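Local coordinates for chitinase (PDB 4TXG), which probably hydrolyses the glycosidic bonds of chitin as a family 18 glycoside hydrolase, and probably also binds the polymer through a separate carbohydrate-binding module, at residues 117-123 and 136-142; 349-353 and 363-367. One frame throughout, in Å; residues are numbered along the deposited sequence.

Contact 1 of 2, residues 117-123 and 136-142; sequences GNALCRP and YCAVYKQ
P123 lies across the ring of Y140 at about a right angle, its CG 3.5 Å from the ring centroid and almost on the ring normal. This is a CH-pi contact, and proline suits it because its stiff ring offers a fixed C-H to the aromatic face. The opposite face of Y140 carries CG1 of V139, so the phenol ring is held between two aliphatic groups, while its OH is bound by D390. Y136 is approached differently. R122 runs alongside it, pointing the same way, with its CA over the ring face 4.0 Å from the centroid. Having CG anti to the backbone N (chi1 -178°) carries the arginine's methylenes along the phenol, and CG comes within 3.8 Å of CZ of Y136. The guanidinium plane stands 69° from the ring and is no stacking partner; its NH1 turns instead to the carbonyl of L126. CD of P123 also reaches CD1 of Y136, at 3.9 Å, and thus bridges the two tyrosines.

Beside these rings the disulfide C121-C137 closes a loop of irregular chain that precedes the first strand of the catalytic barrel, 155-161. Such a covalent tie suits a region without regular secondary structure, and its 2.0 Å SG-SG bond has a chi3 of 78°, near the relaxed value. CB of C121 meanwhile packs against CB of Y136 at 3.8 Å. N118, in the short 3-10 turn 118-120, adds a polar link: its OD1 accepts the backbone N-H of C137 at 3.1 Å, with the donor somewhat out of the carbonyl plane. Asparagine can do this while its ND2 binds D133. On the far side of the disulfide, CA of Q142 makes a C-H...O contact of 3.4 Å with O of L120.

Contact 2 of 2, residues 349-353 and 363-367; sequences LRDRL and YYQIT
Y363 brings its OH to 3.3 Å from NH1 of R350, but the angle is poor for a hydrogen bond and the hydroxyl binds D390 instead. Next, Y364 offers its backbone O to the edge of the R350 guanidinium, in a weak bond of 3.1 Å from NH1. Bends at chi2 and chi3 curl the arginine back to this strand end, where NH2 forms a salt bridge with D390 and NE one with D354, which probably balances the buried charge. Y364 N donates to a water that gives a weak bond to O of L353, while CB of Y364 rests on CD2 of L353, 4.0 Å away. Q365 has its CB directed away from the helix. I366 points into it: its CD1 lies over the centre of the guanidinium, 4.0 Å from CZ of R350, and meets CB of L349 at 3.8 Å. Its CG1 presses tightly on CD1 of L353, 3.5 Å away. A branched, wholly apolar residue fits this buried site between two leucines and an arginine. Helix segment 349-353 runs nearly antiparallel to strand segment 365-367 (162°), an outer helix of the family 18 TIM barrel packed on one of its parallel strands.

Contact 1 closes before contact 2 opens along the chain, yet their centres are about 14 Å apart, on the same side of the chain's centre. Contact 1 belongs to the loop region ahead of strand 155-161, whereas contact 2 joins helix 338-360 to strand 365-371 of the barrel sheet. They touch directly: OH of Y140 lies 3.0 Å from NE2 of Q365, a probable hydrogen bond, and Y363 packs against Y136, V139 and Y140, its CB on V139 and its ring against Y140. D390, just before strand 391-395, binds side chains from both contacts. The disulfide-closed loop ahead of the barrel is therefore anchored on it beside the start of strand 365-371.

Contact 1 of 2, residues 117-123 and 136-142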
ATOM      1  N   GLY A 117     -16.407 -21.827  16.552  1.00 20.54           N
ATOM      2  CA  GLY A 117     -17.180 -20.677  16.121  1.00 21.47           C
ATOM      3  C   GLY A 117     -16.408 -19.736  15.215  1.00 18.17           C
ATOM      4  O   GLY A 117     -15.764 -20.163  14.255  1.00 16.79           O
ATOM      5  N   ASN A 118     -16.445 -18.450  15.545  1.00 18.22           N
ATOM      6  CA  ASN A 118     -15.824 -17.429  14.708  1.00 17.28           C
ATOM      7  C   ASN A 118     -14.312 -17.578  14.567  1.00 17.06           C
ATOM      8  O   ASN A 118     -13.723 -17.128  13.579  1.00 16.69           O
ATOM      9  CB  ASN A 118     -16.159 -16.047  15.262  1.00 17.99           C
ATOM     10  CG  ASN A 118     -17.542 -15.588  14.869  1.00 20.98           C
ATOM     11  OD1 ASN A 118     -17.863 -15.507  13.683  1.00 20.68           O
ATOM     12  ND2 ASN A 118     -18.377 -15.284  15.863  1.00 19.99           N
ATOM     13  N   ALA A 119     -13.683 -18.225  15.541  1.00 15.41           N
ATOM     14  CA  ALA A 119     -12.238 -18.407  15.495  1.00 16.17           C
ATOM     15  C   ALA A 119     -11.814 -19.283  14.315  1.00 16.43           C
ATOM     16  O   ALA A 119     -10.669 -19.228  13.867  1.00 17.87           O
ATOM     17  CB  ALA A 119     -11.741 -18.996  16.797  1.00 18.15           C
ATOM     18  N   LEU A 120     -12.745 -20.084  13.805  1.00 14.80           N
ATOM     19  CA  LEU A 120     -12.468 -20.931  12.649  1.00 16.20           C
ATOM     20  C   LEU A 120     -12.368 -20.128  11.344  1.00 17.59           C
ATOM     21  O   LEU A 120     -11.933 -20.656  10.320  1.00 16.16           O
ATOM     22  CB  LEU A 120     -13.548 -22.009  12.522  1.00 16.11           C
ATOM     23  CG  LEU A 120     -13.507 -23.048  13.639  1.00 18.44           C
ATOM     24  CD1 LEU A 120     -14.775 -23.891  13.642  1.00 21.23           C
ATOM     25  CD2 LEU A 120     -12.280 -23.919  13.471  1.00 20.60           C
ATOM     26  N   CYS A 121     -12.754 -18.857  11.388  1.00 14.12           N
ATOM     27  CA  CYS A 121     -12.729 -18.007  10.198  1.00  9.99           C
ATOM     28  C   CYS A 121     -11.703 -16.878  10.287  1.00  9.51           C
ATOM     29  O   CYS A 121     -11.710 -15.970   9.458  1.00 11.52           O
ATOM     30  CB  CYS A 121     -14.117 -17.410   9.949  1.00 14.31           C
ATOM     31  SG  CYS A 121     -15.397 -18.654   9.663  1.00 17.22           S
ATOM     32  N   ARG A 122     -10.824 -16.920  11.281  1.00 10.09           N
ATOM     33  CA  ARG A 122      -9.843 -15.846  11.414  1.00  9.93           C
ATOM     34  C   ARG A 122      -8.819 -15.926  10.280  1.00 10.84           C
ATOM     35  O   ARG A 122      -8.284 -16.999  10.016  1.00 10.90           O
ATOM     36  CB  ARG A 122      -9.139 -15.917  12.780  1.00 10.81           C
ATOM     37  CG  ARG A 122      -8.138 -14.794  12.990  1.00 12.84           C
ATOM     38  CD  ARG A 122      -7.499 -14.833  14.386  1.00 12.83           C
ATOM     39  NE  ARG A 122      -6.921 -16.138  14.687  1.00 17.97           N
ATOM     40  CZ  ARG A 122      -5.685 -16.512  14.360  1.00 30.45           C
ATOM     41  NH1 ARG A 122      -4.871 -15.676  13.719  1.00 27.42           N
ATOM     42  NH2 ARG A 122      -5.258 -17.730  14.679  1.00 32.90           N
ATOM     43  N   PRO A 123      -8.564 -14.797   9.590  1.00 10.50           N
ATOM     44  CA  PRO A 123      -7.517 -14.785   8.554  1.00  9.82           C
ATOM     45  C   PRO A 123      -6.170 -15.256   9.084  1.00 10.44           C
ATOM     46  O   PRO A 123      -5.814 -14.959  10.230  1.00  8.84           O
ATOM     47  CB  PRO A 123      -7.451 -13.312   8.134  1.00  7.85           C
ATOM     48  CG  PRO A 123      -8.865 -12.824   8.344  1.00  9.63           C
ATOM     49  CD  PRO A 123      -9.316 -13.531   9.621  1.00  9.82           C
ATOM     50  N   TYR A 136     -15.735 -13.027  12.781  1.00 12.59           N
ATOM     51  CA  TYR A 136     -15.010 -13.225  11.519  1.00 12.67           C
ATOM     52  C   TYR A 136     -15.852 -13.886  10.433  1.00 14.22           C
ATOM     53  O   TYR A 136     -15.656 -13.625   9.254  1.00 13.26           O
ATOM     54  CB  TYR A 136     -13.764 -14.077  11.737  1.00 11.09           C
ATOM     55  CG  TYR A 136     -12.680 -13.389  12.517  1.00 10.21           C
ATOM     56  CD1 TYR A 136     -12.054 -12.246  12.020  1.00 10.50           C
ATOM     57  CD2 TYR A 136     -12.279 -13.879  13.749  1.00 14.47           C
ATOM     58  CE1 TYR A 136     -11.051 -11.617  12.740  1.00 13.00           C
ATOM     59  CE2 TYR A 136     -11.294 -13.254  14.468  1.00 15.66           C
ATOM     60  CZ  TYR A 136     -10.682 -12.133  13.961  1.00 14.24           C
ATOM     61  OH  TYR A 136      -9.691 -11.532  14.701  1.00 18.44           O
ATOM     62  N   CYS A 137     -16.774 -14.754  10.831  1.00 16.24           N
ATOM     63  CA  CYS A 137     -17.501 -15.546   9.848  1.00 16.44           C
ATOM     64  C   CYS A 137     -18.521 -14.707   9.084  1.00 13.63           C
ATOM     65  O   CYS A 137     -19.093 -15.166   8.101  1.00 15.62           O
ATOM     66  CB  CYS A 137     -18.165 -16.748  10.516  1.00 20.57           C
ATOM     67  SG  CYS A 137     -16.964 -18.076  10.843  1.00 87.65           S
ATOM     68  N   ALA A 138     -18.707 -13.465   9.513  1.00 12.39           N
ATOM     69  CA  ALA A 138     -19.553 -12.527   8.781  1.00 18.54           C
ATOM     70  C   ALA A 138     -18.908 -12.070   7.464  1.00 17.15           C
ATOM     71  O   ALA A 138     -19.611 -11.678   6.529  1.00 17.77           O
ATOM     72  CB  ALA A 138     -19.879 -11.309   9.661  1.00 19.33           C
ATOM     73  N   VAL A 139     -17.579 -12.130   7.394  1.00  9.58           N
ATOM     74  CA  VAL A 139     -16.827 -11.591   6.256  1.00 10.81           C
ATOM     75  C   VAL A 139     -15.868 -12.639   5.679  1.00 11.68           C
ATOM     76  O   VAL A 139     -15.509 -12.588   4.498  1.00  9.72           O
ATOM     77  CB  VAL A 139     -16.027 -10.314   6.679  1.00 14.71           C
ATOM     78  CG1 VAL A 139     -14.974  -9.914   5.650  1.00 16.81           C
ATOM     79  CG2 VAL A 139     -16.985  -9.146   6.935  1.00 17.15           C
ATOM     80  N   TYR A 140     -15.465 -13.598   6.513  1.00 10.66           N
ATOM     81  CA  TYR A 140     -14.486 -14.601   6.105  1.00  9.12           C
ATOM     82  C   TYR A 140     -15.050 -16.017   6.098  1.00 11.77           C
ATOM     83  O   TYR A 140     -16.014 -16.327   6.794  1.00 12.77           O
ATOM     84  CB  TYR A 140     -13.263 -14.550   7.023  1.00  8.46           C
ATOM     85  CG  TYR A 140     -12.547 -13.217   6.962  1.00  8.97           C
ATOM     86  CD1 TYR A 140     -11.818 -12.855   5.840  1.00  7.70           C
ATOM     87  CD2 TYR A 140     -12.610 -12.318   8.028  1.00 10.03           C
ATOM     88  CE1 TYR A 140     -11.159 -11.635   5.766  1.00  8.67           C
ATOM     89  CE2 TYR A 140     -11.945 -11.092   7.968  1.00  8.78           C
ATOM     90  CZ  TYR A 140     -11.231 -10.754   6.831  1.00  7.95           C
ATOM     91  OH  TYR A 140     -10.574  -9.540   6.755  1.00 10.41           O
ATOM     92  N   LYS A 141     -14.435 -16.868   5.289  1.00  9.89           N
ATOM     93  CA  LYS A 141     -14.790 -18.280   5.215  1.00 13.30           C
ATOM     94  C   LYS A 141     -14.035 -19.049   6.278  1.00 12.72           C
ATOM     95  O   LYS A 141     -13.109 -18.514   6.881  1.00 12.34           O
ATOM     96  CB  LYS A 141     -14.449 -18.844   3.832  1.00 14.12           C
ATOM     97  CG  LYS A 141     -14.954 -17.992   2.699  1.00 16.95           C
ATOM     98  CD  LYS A 141     -14.324 -18.403   1.377  1.00 16.78           C
ATOM     99  CE  LYS A 141     -14.692 -17.419   0.285  1.00 18.27           C
ATOM    100  NZ  LYS A 141     -14.130 -17.823  -1.027  1.00 22.85           N
ATOM    101  N   GLN A 142     -14.421 -20.298   6.519  1.00 13.25           N
ATOM    102  CA  GLN A 142     -13.608 -21.126   7.397  1.00 13.78           C
ATOM    103  C   GLN A 142     -12.235 -21.257   6.748  1.00 15.24           C
ATOM    104  O   GLN A 142     -12.126 -21.530   5.554  1.00 14.83           O
ATOM    105  CB  GLN A 142     -14.263 -22.486   7.656  1.00 17.91           C
ATOM    106  CG  GLN A 142     -15.558 -22.349   8.450  1.00 24.90           C
ATOM    107  CD  GLN A 142     -16.020 -23.642   9.076  1.00 34.73           C
ATOM    108  OE1 GLN A 142     -15.221 -24.535   9.346  1.00 38.18           O
ATOM    109  NE2 GLN A 142     -17.320 -23.748   9.309  1.00 39.34           N
TER

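Contact 2 of 2, residues 349-353 and 363-367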
ATOM      1  N   LEU A 349      -6.455   0.544  17.289  1.00  7.63           N
ATOM      2  CA  LEU A 349      -7.538   0.519  16.315  1.00 12.42           C
ATOM      3  C   LEU A 349      -8.127  -0.889  16.190  1.00 10.85           C
ATOM      4  O   LEU A 349      -9.346  -1.058  16.154  1.00  9.80           O
ATOM      5  CB  LEU A 349      -7.014   1.011  14.976  1.00 12.58           C
ATOM      6  CG  LEU A 349      -7.899   1.685  13.936  1.00 21.69           C
ATOM      7  CD1 LEU A 349      -8.821   2.727  14.536  1.00 14.76           C
ATOM      8  CD2 LEU A 349      -6.938   2.323  12.927  1.00 21.82           C
ATOM      9  N   ARG A 350      -7.251  -1.890  16.157  1.00  9.50           N
ATOM     10  CA  ARG A 350      -7.657  -3.297  16.091  1.00 11.65           C
ATOM     11  C   ARG A 350      -8.509  -3.667  17.299  1.00  9.60           C
ATOM     12  O   ARG A 350      -9.566  -4.286  17.170  1.00  8.67           O
ATOM     13  CB  ARG A 350      -6.424  -4.207  16.010  1.00  8.26           C
ATOM     14  CG  ARG A 350      -6.723  -5.711  16.035  1.00  8.87           C
ATOM     15  CD  ARG A 350      -7.117  -6.232  14.646  1.00  9.98           C
ATOM     16  NE  ARG A 350      -8.521  -5.982  14.326  1.00 12.31           N
ATOM     17  CZ  ARG A 350      -9.002  -5.901  13.088  1.00 14.44           C
ATOM     18  NH1 ARG A 350     -10.304  -5.698  12.896  1.00 14.75           N
ATOM     19  NH2 ARG A 350      -8.181  -6.022  12.041  1.00 11.07           N
ATOM     20  N   ASP A 351      -8.046  -3.260  18.475  1.00  8.08           N
ATOM     21  CA  ASP A 351      -8.767  -3.516  19.716  1.00 10.84           C
ATOM     22  C   ASP A 351     -10.158  -2.867  19.705  1.00 11.34           C
ATOM     23  O   ASP A 351     -11.161  -3.517  20.025  1.00  8.95           O
ATOM     24  CB  ASP A 351      -7.954  -3.001  20.909  1.00 12.01           C
ATOM     25  CG  ASP A 351      -8.657  -3.223  22.237  1.00 12.30           C
ATOM     26  OD1 ASP A 351      -9.534  -2.409  22.592  1.00 13.15           O
ATOM     27  OD2 ASP A 351      -8.335  -4.217  22.923  1.00 16.35           O
ATOM     28  N   ARG A 352     -10.234  -1.591  19.332  1.00  8.59           N
ATOM     29  CA  ARG A 352     -11.514  -0.893  19.396  1.00  9.11           C
ATOM     30  C   ARG A 352     -12.484  -1.425  18.353  1.00 10.91           C
ATOM     31  O   ARG A 352     -13.680  -1.578  18.626  1.00 10.33           O
ATOM     32  CB  ARG A 352     -11.345   0.618  19.202  1.00  8.83           C
ATOM     33  CG  ARG A 352     -10.498   1.285  20.271  1.00 10.81           C
ATOM     34  CD  ARG A 352     -11.049   1.090  21.678  1.00 15.76           C
ATOM     35  NE  ARG A 352     -10.270   1.895  22.617  1.00 17.01           N
ATOM     36  CZ  ARG A 352      -9.132   1.505  23.185  1.00 17.27           C
ATOM     37  NH1 ARG A 352      -8.630   0.297  22.942  1.00 17.13           N
ATOM     38  NH2 ARG A 352      -8.492   2.325  24.005  1.00 22.30           N
ATOM     39  N   LEU A 353     -11.976  -1.706  17.156  1.00  9.73           N
ATOM     40  CA  LEU A 353     -12.847  -2.221  16.105  1.00  9.72           C
ATOM     41  C   LEU A 353     -13.280  -3.664  16.389  1.00 10.68           C
ATOM     42  O   LEU A 353     -14.416  -4.033  16.080  1.00 10.59           O
ATOM     43  CB  LEU A 353     -12.173  -2.114  14.742  1.00 11.21           C
ATOM     44  CG  LEU A 353     -12.246  -0.705  14.142  1.00 17.57           C
ATOM     45  CD1 LEU A 353     -11.762  -0.734  12.713  1.00 22.43           C
ATOM     46  CD2 LEU A 353     -13.653  -0.160  14.206  1.00 26.32           C
ATOM     47  N   TYR A 363     -18.653  -7.356  11.183  1.00 13.51           N
ATOM     48  CA  TYR A 363     -17.203  -7.207  11.243  1.00 10.77           C
ATOM     49  C   TYR A 363     -16.714  -5.883  10.656  1.00 13.32           C
ATOM     50  O   TYR A 363     -17.273  -5.388   9.669  1.00 14.86           O
ATOM     51  CB  TYR A 363     -16.551  -8.386  10.513  1.00  9.66           C
ATOM     52  CG  TYR A 363     -15.065  -8.413  10.673  1.00 12.38           C
ATOM     53  CD1 TYR A 363     -14.494  -8.812  11.872  1.00 11.95           C
ATOM     54  CD2 TYR A 363     -14.230  -8.015   9.641  1.00  9.96           C
ATOM     55  CE1 TYR A 363     -13.132  -8.829  12.034  1.00 13.74           C
ATOM     56  CE2 TYR A 363     -12.861  -8.025   9.796  1.00  8.44           C
ATOM     57  CZ  TYR A 363     -12.321  -8.440  10.992  1.00  9.50           C
ATOM     58  OH  TYR A 363     -10.963  -8.461  11.176  1.00  8.56           O
ATOM     59  N   TYR A 364     -15.666  -5.315  11.256  1.00  9.56           N
ATOM     60  CA  TYR A 364     -15.035  -4.098  10.732  1.00  9.42           C
ATOM     61  C   TYR A 364     -13.583  -4.367  10.359  1.00  8.28           C
ATOM     62  O   TYR A 364     -12.800  -4.830  11.182  1.00 11.21           O
ATOM     63  CB  TYR A 364     -15.096  -2.947  11.748  1.00  8.75           C
ATOM     64  CG  TYR A 364     -16.504  -2.572  12.166  1.00  9.55           C
ATOM     65  CD1 TYR A 364     -17.369  -1.946  11.272  1.00 10.93           C
ATOM     66  CD2 TYR A 364     -16.966  -2.844  13.447  1.00 11.23           C
ATOM     67  CE1 TYR A 364     -18.663  -1.601  11.647  1.00 13.56           C
ATOM     68  CE2 TYR A 364     -18.264  -2.507  13.835  1.00 12.03           C
ATOM     69  CZ  TYR A 364     -19.105  -1.887  12.930  1.00 13.61           C
ATOM     70  OH  TYR A 364     -20.391  -1.548  13.308  1.00 15.41           O
ATOM     71  N   GLN A 365     -13.233  -4.071   9.113  1.00  8.08           N
ATOM     72  CA  GLN A 365     -11.878  -4.305   8.628  1.00  7.70           C
ATOM     73  C   GLN A 365     -10.957  -3.115   8.904  1.00 11.20           C
ATOM     74  O   GLN A 365     -11.388  -1.963   8.891  1.00 10.19           O
ATOM     75  CB  GLN A 365     -11.895  -4.622   7.120  1.00 11.84           C
ATOM     76  CG  GLN A 365     -12.401  -6.036   6.782  1.00 12.72           C
ATOM     77  CD  GLN A 365     -12.360  -6.346   5.287  1.00 20.43           C
ATOM     78  OE1 GLN A 365     -12.844  -5.562   4.470  1.00 20.82           O
ATOM     79  NE2 GLN A 365     -11.779  -7.494   4.925  1.00 15.17           N
ATOM     80  N   ILE A 366      -9.687  -3.403   9.171  1.00  7.73           N
ATOM     81  CA  ILE A 366      -8.655  -2.364   9.139  1.00  6.90           C
ATOM     82  C   ILE A 366      -7.694  -2.670   8.020  1.00  6.64           C
ATOM     83  O   ILE A 366      -7.114  -3.760   7.969  1.00  8.73           O
ATOM     84  CB  ILE A 366      -7.862  -2.276  10.440  1.00 11.28           C
ATOM     85  CG1 ILE A 366      -8.800  -2.143  11.620  1.00 15.43           C
ATOM     86  CG2 ILE A 366      -6.881  -1.089  10.385  1.00 12.58           C
ATOM     87  CD1 ILE A 366      -8.075  -2.045  12.918  1.00 17.10           C
ATOM     88  N   THR A 367      -7.527  -1.721   7.111  1.00  6.53           N
ATOM     89  CA  THR A 367      -6.542  -1.885   6.064  1.00  7.34           C
ATOM     90  C   THR A 367      -5.577  -0.703   6.101  1.00  6.14           C
ATOM     91  O   THR A 367      -5.779   0.260   6.840  1.00  6.68           O
ATOM     92  CB  THR A 367      -7.212  -2.016   4.680  1.00  7.58           C
ATOM     93  OG1 THR A 367      -7.839  -0.781   4.308  1.00  9.81           O
ATOM     94  CG2 THR A 367      -8.281  -3.116   4.721  1.00  9.93           C
TER
HETATM   95  O   HOH W   1     -13.654  -5.829  13.525  1.00 16.58           O